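Side-chain contacts in fructose-1,6-bisphosphatase (Pyrococcus furiosus, PDB 1XI6), which removes the 1-phosphate from fructose 1,6-bisphosphate by magnesium-dependent hydrolysis, and acts weakly on inositol-1-phosphate and some other phosphate esters in vitro: residues 96-99 against 100-104; 23-27 against 28-32; 123-127 against 128-132. All blocks are in the same frame, centred on the assembly; numbering follows the deposited sequence.

Interaction 1 (96-99 against 100-104)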
loop_
_atom_site.group_PDB
_atom_site.type_symbol
_atom_site.label_atom_id
_atom_site.label_comp_id
_atom_site.label_asym_id
_atom_site.label_seq_id
_atom_site.Cartn_x
_atom_site.Cartn_y
_atom_site.Cartn_z
ATOM N N GLY A 96 8.246 -1.301 2.114
ATOM C CA GLY A 96 9.100 -1.461 3.285
ATOM C C GLY A 96 10.416 -2.144 2.975
ATOM O O GLY A 96 10.862 -3.018 3.713
ATOM N N SER A 97 11.037 -1.720 1.879
ATOM C CA SER A 97 12.288 -2.284 1.365
ATOM C C SER A 97 13.484 -2.263 2.348
ATOM O O SER A 97 14.157 -3.284 2.533
ATOM C CB SER A 97 12.655 -1.563 0.071
ATOM O OG SER A 97 13.676 -2.247 -0.619
ATOM N N TYR A 98 13.744 -1.111 2.972
ATOM C CA TYR A 98 14.801 -1.003 3.973
ATOM C C TYR A 98 14.579 -1.956 5.145
ATOM O O TYR A 98 15.516 -2.644 5.561
ATOM C CB TYR A 98 14.952 0.434 4.493
ATOM C CG TYR A 98 15.926 0.508 5.647
ATOM C CD1 TYR A 98 15.476 0.458 6.981
ATOM C CD2 TYR A 98 17.311 0.587 5.415
ATOM C CE1 TYR A 98 16.389 0.505 8.053
ATOM C CE2 TYR A 98 18.227 0.637 6.476
ATOM C CZ TYR A 98 17.760 0.597 7.786
ATOM O OH TYR A 98 18.662 0.649 8.826
ATOM N N ASN A 99 13.349 -1.964 5.674
ATOM C CA ASN A 99 12.937 -2.831 6.768
ATOM C C ASN A 99 13.206 -4.296 6.466
ATOM O O ASN A 99 13.823 -4.998 7.274
ATOM C CB ASN A 99 11.447 -2.670 7.049
ATOM C CG ASN A 99 11.102 -1.419 7.831
ATOM O OD1 ASN A 99 11.958 -0.690 8.315
ATOM N ND2 ASN A 99 9.812 -1.174 7.958
ATOM N N PHE A 100 12.731 -4.744 5.300
ATOM C CA PHE A 100 12.909 -6.123 4.860
ATOM C C PHE A 100 14.379 -6.554 4.869
ATOM O O PHE A 100 14.704 -7.640 5.379
ATOM C CB PHE A 100 12.307 -6.346 3.476
ATOM C CG PHE A 100 12.404 -7.777 2.999
ATOM C CD1 PHE A 100 13.526 -8.229 2.298
ATOM C CD2 PHE A 100 11.378 -8.679 3.253
ATOM C CE1 PHE A 100 13.613 -9.547 1.864
ATOM C CE2 PHE A 100 11.461 -9.996 2.819
ATOM C CZ PHE A 100 12.579 -10.427 2.121
ATOM N N ILE A 101 15.254 -5.719 4.308
ATOM C CA ILE A 101 16.679 -6.027 4.256
ATOM C C ILE A 101 17.263 -6.044 5.666
ATOM O O ILE A 101 17.938 -6.997 6.045
ATOM C CB ILE A 101 17.460 -5.056 3.323
ATOM C CG1 ILE A 101 16.861 -5.065 1.910
ATOM C CG2 ILE A 101 18.950 -5.415 3.278
ATOM C CD1 ILE A 101 17.059 -3.794 1.131
ATOM N N ALA A 102 16.975 -5.005 6.443
ATOM C CA ALA A 102 17.468 -4.888 7.819
ATOM C C ALA A 102 17.017 -6.001 8.805
ATOM O O ALA A 102 17.641 -6.179 9.854
ATOM C CB ALA A 102 17.125 -3.514 8.369
ATOM N N GLY A 103 15.958 -6.740 8.468
ATOM C CA GLY A 103 15.370 -7.722 9.375
ATOM C C GLY A 103 14.299 -7.149 10.304
ATOM O O GLY A 103 13.947 -7.766 11.312
ATOM N N ILE A 104 13.794 -5.962 9.964
ATOM C CA ILE A 104 12.671 -5.340 10.661
ATOM C C ILE A 104 11.366 -5.836 10.022
ATOM O O ILE A 104 11.207 -5.733 8.804
ATOM C CB ILE A 104 12.784 -3.791 10.625
ATOM C CG1 ILE A 104 14.087 -3.333 11.299
ATOM C CG2 ILE A 104 11.562 -3.124 11.268
ATOM C CD1 ILE A 104 14.525 -1.916 10.946
#

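Interaction 2 (23-27 against 28-32)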
loop_
_atom_site.group_PDB
_atom_site.type_symbol
_atom_site.label_atom_id
_atom_site.label_comp_id
_atom_site.label_asym_id
_atom_site.label_seq_id
_atom_site.Cartn_x
_atom_site.Cartn_y
_atom_site.Cartn_z
ATOM N N SER A 23 1.984 -16.837 -2.627
ATOM C CA SER A 23 2.586 -18.150 -2.566
ATOM C C SER A 23 4.031 -18.158 -3.096
ATOM O O SER A 23 4.929 -18.708 -2.451
ATOM C CB SER A 23 1.713 -19.114 -3.354
ATOM O OG SER A 23 1.822 -20.419 -2.843
ATOM N N ASP A 24 4.231 -17.546 -4.266
ATOM C CA ASP A 24 5.545 -17.319 -4.870
ATOM C C ASP A 24 6.474 -16.487 -3.993
ATOM O O ASP A 24 7.656 -16.793 -3.868
ATOM C CB ASP A 24 5.377 -16.573 -6.190
ATOM C CG ASP A 24 5.372 -17.477 -7.402
ATOM O OD1 ASP A 24 5.470 -18.723 -7.275
ATOM O OD2 ASP A 24 5.270 -16.912 -8.511
ATOM N N PHE A 25 5.932 -15.424 -3.405
ATOM C CA PHE A 25 6.692 -14.531 -2.559
ATOM C C PHE A 25 7.149 -15.242 -1.296
ATOM O O PHE A 25 8.232 -14.957 -0.782
ATOM C CB PHE A 25 5.838 -13.323 -2.192
ATOM C CG PHE A 25 6.575 -12.258 -1.431
ATOM C CD1 PHE A 25 7.011 -11.109 -2.078
ATOM C CD2 PHE A 25 6.824 -12.391 -0.063
ATOM C CE1 PHE A 25 7.683 -10.110 -1.377
ATOM C CE2 PHE A 25 7.502 -11.405 0.645
ATOM C CZ PHE A 25 7.928 -10.264 -0.008
ATOM N N GLU A 26 6.323 -16.159 -0.799
ATOM C CA GLU A 26 6.619 -16.857 0.444
ATOM C C GLU A 26 7.808 -17.791 0.270
ATOM O O GLU A 26 8.642 -17.918 1.169
ATOM C CB GLU A 26 5.390 -17.613 0.964
ATOM C CG GLU A 26 4.351 -16.741 1.692
ATOM C CD GLU A 26 4.677 -16.457 3.171
ATOM O OE1 GLU A 26 3.808 -15.870 3.859
ATOM O OE2 GLU A 26 5.779 -16.813 3.656
ATOM N N THR A 27 7.891 -18.421 -0.898
ATOM C CA THR A 27 8.936 -19.408 -1.174
ATOM C C THR A 27 10.216 -18.788 -1.723
ATOM O O THR A 27 11.306 -19.273 -1.434
ATOM C CB THR A 27 8.452 -20.505 -2.151
ATOM O OG1 THR A 27 7.884 -19.895 -3.315
ATOM C CG2 THR A 27 7.418 -21.401 -1.484
ATOM N N THR A 28 10.067 -17.715 -2.494
ATOM C CA THR A 28 11.149 -17.133 -3.289
ATOM C C THR A 28 11.766 -15.866 -2.676
ATOM O O THR A 28 12.982 -15.692 -2.734
ATOM C CB THR A 28 10.662 -16.876 -4.739
ATOM O OG1 THR A 28 10.236 -18.116 -5.308
ATOM C CG2 THR A 28 11.742 -16.293 -5.623
ATOM N N ILE A 29 10.955 -14.989 -2.091
ATOM C CA ILE A 29 11.508 -13.751 -1.522
ATOM C C ILE A 29 11.715 -13.792 0.006
ATOM O O ILE A 29 12.643 -13.181 0.519
ATOM C CB ILE A 29 10.753 -12.470 -2.029
ATOM C CG1 ILE A 29 11.139 -12.165 -3.474
ATOM C CG2 ILE A 29 11.113 -11.233 -1.217
ATOM C CD1 ILE A 29 10.309 -12.830 -4.497
ATOM N N MET A 30 10.870 -14.530 0.717
ATOM C CA MET A 30 10.978 -14.642 2.179
ATOM C C MET A 30 12.317 -15.171 2.717
ATOM O O MET A 30 12.765 -14.701 3.767
ATOM C CB MET A 30 9.813 -15.450 2.763
ATOM C CG MET A 30 8.560 -14.646 3.040
ATOM S SD MET A 30 8.875 -13.180 4.030
ATOM C CE MET A 30 9.359 -13.869 5.609
ATOM N N PRO A 31 12.957 -16.149 2.013
ATOM C CA PRO A 31 14.343 -16.524 2.334
ATOM C C PRO A 31 15.306 -15.355 2.516
ATOM O O PRO A 31 16.274 -15.487 3.251
ATOM C CB PRO A 31 14.773 -17.330 1.113
ATOM C CG PRO A 31 13.550 -17.932 0.614
ATOM C CD PRO A 31 12.431 -16.991 0.915
ATOM N N PHE A 32 15.042 -14.230 1.861
ATOM C CA PHE A 32 15.948 -13.080 1.900
ATOM C C PHE A 32 15.700 -12.091 3.027
ATOM O O PHE A 32 16.386 -11.087 3.108
ATOM C CB PHE A 32 15.944 -12.348 0.552
ATOM C CG PHE A 32 16.470 -13.177 -0.578
ATOM C CD1 PHE A 32 17.842 -13.296 -0.786
ATOM C CD2 PHE A 32 15.600 -13.855 -1.427
ATOM C CE1 PHE A 32 18.339 -14.077 -1.821
ATOM C CE2 PHE A 32 16.089 -14.640 -2.468
ATOM C CZ PHE A 32 17.463 -14.750 -2.665
#

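Interaction 3 (123-127 against 128-132)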
loop_
_atom_site.group_PDB
_atom_site.type_symbol
_atom_site.label_atom_id
_atom_site.label_comp_id
_atom_site.label_asym_id
_atom_site.label_seq_id
_atom_site.Cartn_x
_atom_site.Cartn_y
_atom_site.Cartn_z
ATOM N N ILE A 123 -5.247 -5.555 -2.876
ATOM C CA ILE A 123 -4.776 -6.430 -1.806
ATOM C C ILE A 123 -3.486 -5.930 -1.162
ATOM O O ILE A 123 -2.650 -5.306 -1.812
ATOM C CB ILE A 123 -4.568 -7.890 -2.268
ATOM C CG1 ILE A 123 -3.460 -7.969 -3.322
ATOM C CG2 ILE A 123 -5.878 -8.487 -2.781
ATOM C CD1 ILE A 123 -2.441 -9.049 -3.059
ATOM N N ILE A 124 -3.351 -6.197 0.130
ATOM C CA ILE A 124 -2.085 -6.066 0.823
ATOM C C ILE A 124 -1.873 -7.363 1.576
ATOM O O ILE A 124 -2.714 -7.764 2.377
ATOM C CB ILE A 124 -2.051 -4.844 1.753
ATOM C CG1 ILE A 124 -2.002 -3.570 0.918
ATOM C CG2 ILE A 124 -0.830 -4.895 2.668
ATOM C CD1 ILE A 124 -2.375 -2.328 1.639
ATOM N N TYR A 125 -0.766 -8.035 1.287
ATOM C CA TYR A 125 -0.378 -9.195 2.068
ATOM C C TYR A 125 0.807 -8.865 2.970
ATOM O O TYR A 125 1.822 -8.347 2.507
ATOM C CB TYR A 125 -0.090 -10.422 1.191
ATOM C CG TYR A 125 0.272 -11.647 2.006
ATOM C CD1 TYR A 125 1.576 -12.131 2.030
ATOM C CD2 TYR A 125 -0.694 -12.311 2.779
ATOM C CE1 TYR A 125 1.912 -13.255 2.798
ATOM C CE2 TYR A 125 -0.365 -13.436 3.551
ATOM C CZ TYR A 125 0.936 -13.900 3.555
ATOM O OH TYR A 125 1.267 -15.008 4.300
ATOM N N GLU A 126 0.655 -9.174 4.256
ATOM C CA GLU A 126 1.692 -8.937 5.250
ATOM C C GLU A 126 2.319 -10.257 5.683
ATOM O O GLU A 126 1.788 -10.918 6.565
ATOM C CB GLU A 126 1.121 -8.206 6.457
ATOM C CG GLU A 126 2.171 -7.566 7.297
ATOM C CD GLU A 126 1.716 -7.198 8.691
ATOM O OE1 GLU A 126 0.506 -7.235 8.992
ATOM O OE2 GLU A 126 2.604 -6.864 9.497
ATOM N N PRO A 127 3.451 -10.646 5.060
ATOM C CA PRO A 127 4.021 -11.976 5.294
ATOM C C PRO A 127 4.309 -12.351 6.756
ATOM O O PRO A 127 4.034 -13.485 7.130
ATOM C CB PRO A 127 5.303 -11.959 4.447
ATOM C CG PRO A 127 5.035 -10.957 3.405
ATOM C CD PRO A 127 4.257 -9.888 4.085
ATOM N N MET A 128 4.820 -11.418 7.567
ATOM C CA MET A 128 5.165 -11.704 8.981
ATOM C C MET A 128 3.980 -12.086 9.864
ATOM O O MET A 128 4.140 -12.833 10.827
ATOM C CB MET A 128 5.910 -10.531 9.638
ATOM C CG MET A 128 7.307 -10.256 9.097
ATOM S SD MET A 128 8.433 -11.664 8.919
ATOM C CE MET A 128 8.673 -12.143 10.626
ATOM N N THR A 129 2.802 -11.562 9.539
ATOM C CA THR A 129 1.573 -11.851 10.280
ATOM C C THR A 129 0.629 -12.765 9.510
ATOM O O THR A 129 -0.405 -13.166 10.041
ATOM C CB THR A 129 0.800 -10.569 10.604
ATOM O OG1 THR A 129 0.500 -9.886 9.384
ATOM C CG2 THR A 129 1.612 -9.645 11.501
ATOM N N GLU A 130 0.990 -13.081 8.263
ATOM C CA GLU A 130 0.160 -13.857 7.310
ATOM C C GLU A 130 -1.215 -13.237 7.042
ATOM O O GLU A 130 -2.209 -13.938 6.877
ATOM C CB GLU A 130 0.054 -15.325 7.729
ATOM C CG GLU A 130 1.375 -16.065 7.626
ATOM C CD GLU A 130 1.265 -17.548 7.963
ATOM O OE1 GLU A 130 2.256 -18.283 7.731
ATOM O OE2 GLU A 130 0.200 -17.987 8.459
ATOM N N ARG A 131 -1.247 -11.911 6.997
ATOM C CA ARG A 131 -2.488 -11.165 6.906
ATOM C C ARG A 131 -2.826 -10.811 5.477
ATOM O O ARG A 131 -2.017 -10.220 4.766
ATOM C CB ARG A 131 -2.411 -9.901 7.751
ATOM C CG ARG A 131 -2.615 -10.153 9.217
ATOM C CD ARG A 131 -2.829 -8.858 9.911
ATOM N NE ARG A 131 -2.759 -8.991 11.356
ATOM C CZ ARG A 131 -1.926 -8.312 12.133
ATOM N NH1 ARG A 131 -1.953 -8.504 13.436
ATOM N NH2 ARG A 131 -1.075 -7.437 11.619
ATOM N N PHE A 132 -4.038 -11.176 5.077
ATOM C CA PHE A 132 -4.508 -10.958 3.722
ATOM C C PHE A 132 -5.586 -9.893 3.715
ATOM O O PHE A 132 -6.729 -10.164 4.030
ATOM C CB PHE A 132 -4.998 -12.281 3.131
ATOM C CG PHE A 132 -5.408 -12.199 1.689
ATOM C CD1 PHE A 132 -4.597 -11.581 0.745
ATOM C CD2 PHE A 132 -6.606 -12.763 1.270
ATOM C CE1 PHE A 132 -4.982 -11.511 -0.587
ATOM C CE2 PHE A 132 -7.003 -12.704 -0.057
ATOM C CZ PHE A 132 -6.192 -12.080 -0.988
#

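Interaction 1 (96-99 against 100-104)
The short helix 97-102, which grows out of the Asp-Pro-Leu-Asp-Gly-Ser signature of the inositol monophosphatase superfamily and opens with its last residue, Ser-97, is closed at its end by Asn-99 and Ile-104. Gly-96, at the N-cap, has a positive phi, and its O accepts from Phe-100 N at 3.0 Å in a nearly straight bond (167° at the hydrogen). Ile-101 N to Ser-97 O and Ala-102 N to Tyr-98 O continue the ladder. At the other end Ile-104 N reaches back to Asn-99 O (2.9 Å), past Gly-103 with its positive phi, while Gly-103 N makes a weak bond to Phe-100 O. With CG beside its backbone N (chi1 -78°), Asn-99 turns its amide toward Ile-104, whose CG2 lies 3.8 Å from Asn-99 OD1 and 3.9 Å from Asn-99 CG. The other end of this buried amide, ND2, donates to the carbonyls of Leu-181 and Phe-106. Replacing Asn-99 by alanine would probably leave those two carbonyls without their donor and Ile-104 CG2 without the amide beside it. On the exposed side, Ala-102 CB sits over one face of the Tyr-98 ring, displaced toward the rim at CE1 (4.1 Å from CB). Ser-97 OG is hydrogen-bonded to Asp-55 of helix 53-66. The bond pair at Gly-103 and Ile-104 is a Schellman motif, its inner bond weak; the opposite end carries Gly-96 and Ser-97, substrate-binding by similarity, consistent with the phosphate-binding helix start of this superfamily.

Interaction 2 (23-27 against 28-32)
Phe-25 and Ile-29 form the tight half of this contact, one turn apart at the end of helix 11-28. The methyl CG2 of Ile-29 stands over one face of the Phe-25 ring, 3.9 Å from its centroid and 27° off the normal, a CH-pi contact offset toward the rim at CE1 and CZ. Met-30 takes the same ring differently: its SD lies at the edge, 4.1 Å from Phe-25 CE2 and 76° off the normal, a Met-aromatic contact. With CG anti to the backbone N (chi1 -174°), the Phe-25 ring stands out from the side of the helix, where Ile-29 and Met-30 meet it. Pro-127 of the hairpin packs on both Phe-25 and Met-30, whereas Phe-100 of helix 97-102 lies against Ile-29. At the border of this packed part, Glu-26 runs side by side with Met-30, its OE2 3.6 Å from Met-30 CG, while its OE1 goes to Tyr-125.

The exposed side, with Thr-27, Thr-28 and Pro-31, is looser. The OG1 atoms of Thr-27 and Thr-28 are 3.6 Å apart, and Thr-27 OG1 bonds back to Asp-24 O from above the carbonyl plane. That oxygen also takes Thr-28 N at 2.9 Å, from the same face.

The backbone records the change of pitch. Phe-25 O accepts twice, from Ile-29 N at 3.0 Å and from Met-30 N at 3.1 Å, the second nearly along the C=O axis. Pro-31 has no N-H to return to Thr-27 O and instead sets its ring beside that oxygen. The last turn of helix 11-28 thus passes, through one carbonyl shared by an i+4 (alpha) and an i+5 (pi-type) bond, into the 3-10 segment 30-32.

Interaction 3 (123-127 against 128-132)
The beta hairpin of strands 118-126 and 131-136 closes here through a G1 beta bulge, in which Glu-130 and Arg-131 both face Glu-126. Glu-126 and Arg-131 form the antiparallel hydrogen-bonded pair: Glu-126 N donates to Arg-131 O at 2.9 Å, in the carbonyl plane, and Arg-131 N returns to Glu-126 O. Thr-129 N reaches that same oxygen from the opposite face of its plane, tying the loop to the first strand. Positive phi at Glu-130 makes the kink that the bulge needs.

On the face of Glu-126 and Arg-131 the two side chains lie side by side. An extended Glu-126 chain, CG anti to the backbone N (chi1 -162°), brings OE1 over the loop, where it accepts twice. Thr-129 OG1 comes at 2.7 Å from above the carboxylate plane, and Arg-131 NH2 comes at 3.1 Å to the syn lone pair, a salt bridge whose carboxylate and guanidinium planes are 43° apart. Thr-129 CG2 lies over one face of the guanidinium. Tyr-190 of helix 184-193 holds OE2.

Tyr-125 and Phe-132, a non-hydrogen-bonded pair, occupy the face against helix 11-28. There Tyr-125 CD2 is 4.3 Å from Phe-132 CB, and Ile-123 CG2 is 3.8 Å from Phe-132 CE1. The phenol, bound to Glu-26, runs alongside Glu-130, OH 3.5 Å from Glu-130 CG.

Three partners, a threonine hydroxyl, an arginine and a tyrosine, thus fix both oxygens of the buried Glu-126 carboxylate. The adjacent positive charge would probably favour its ionised form. Beyond the backbone bonds of the bulge, one face carries a salt bridge with a hydroxyl bond, the other mostly apolar packing plus the Tyr-125 hydroxyl's bond.

Interaction 3 lies deepest, about 11 Å from the chain centre against about 16 Å for interaction 1 and 19 Å for interaction 2 (centre to centre). Five of its ten residues are buried; the other two contacts have two each, with exposed residues at their edges. It pairs two sheet strands, where the others stay within or just beyond one helix. Interaction 2 touches both others, through the hairpin turn and through Phe-100. The chemistry shifts accordingly: a salt bridge at the hairpin, ring contacts with a methyl and a sulfur at 23-32, and backbone capping with one buried amide at 96-104, which includes two residues that probably bind substrate, next to probable metal ligands.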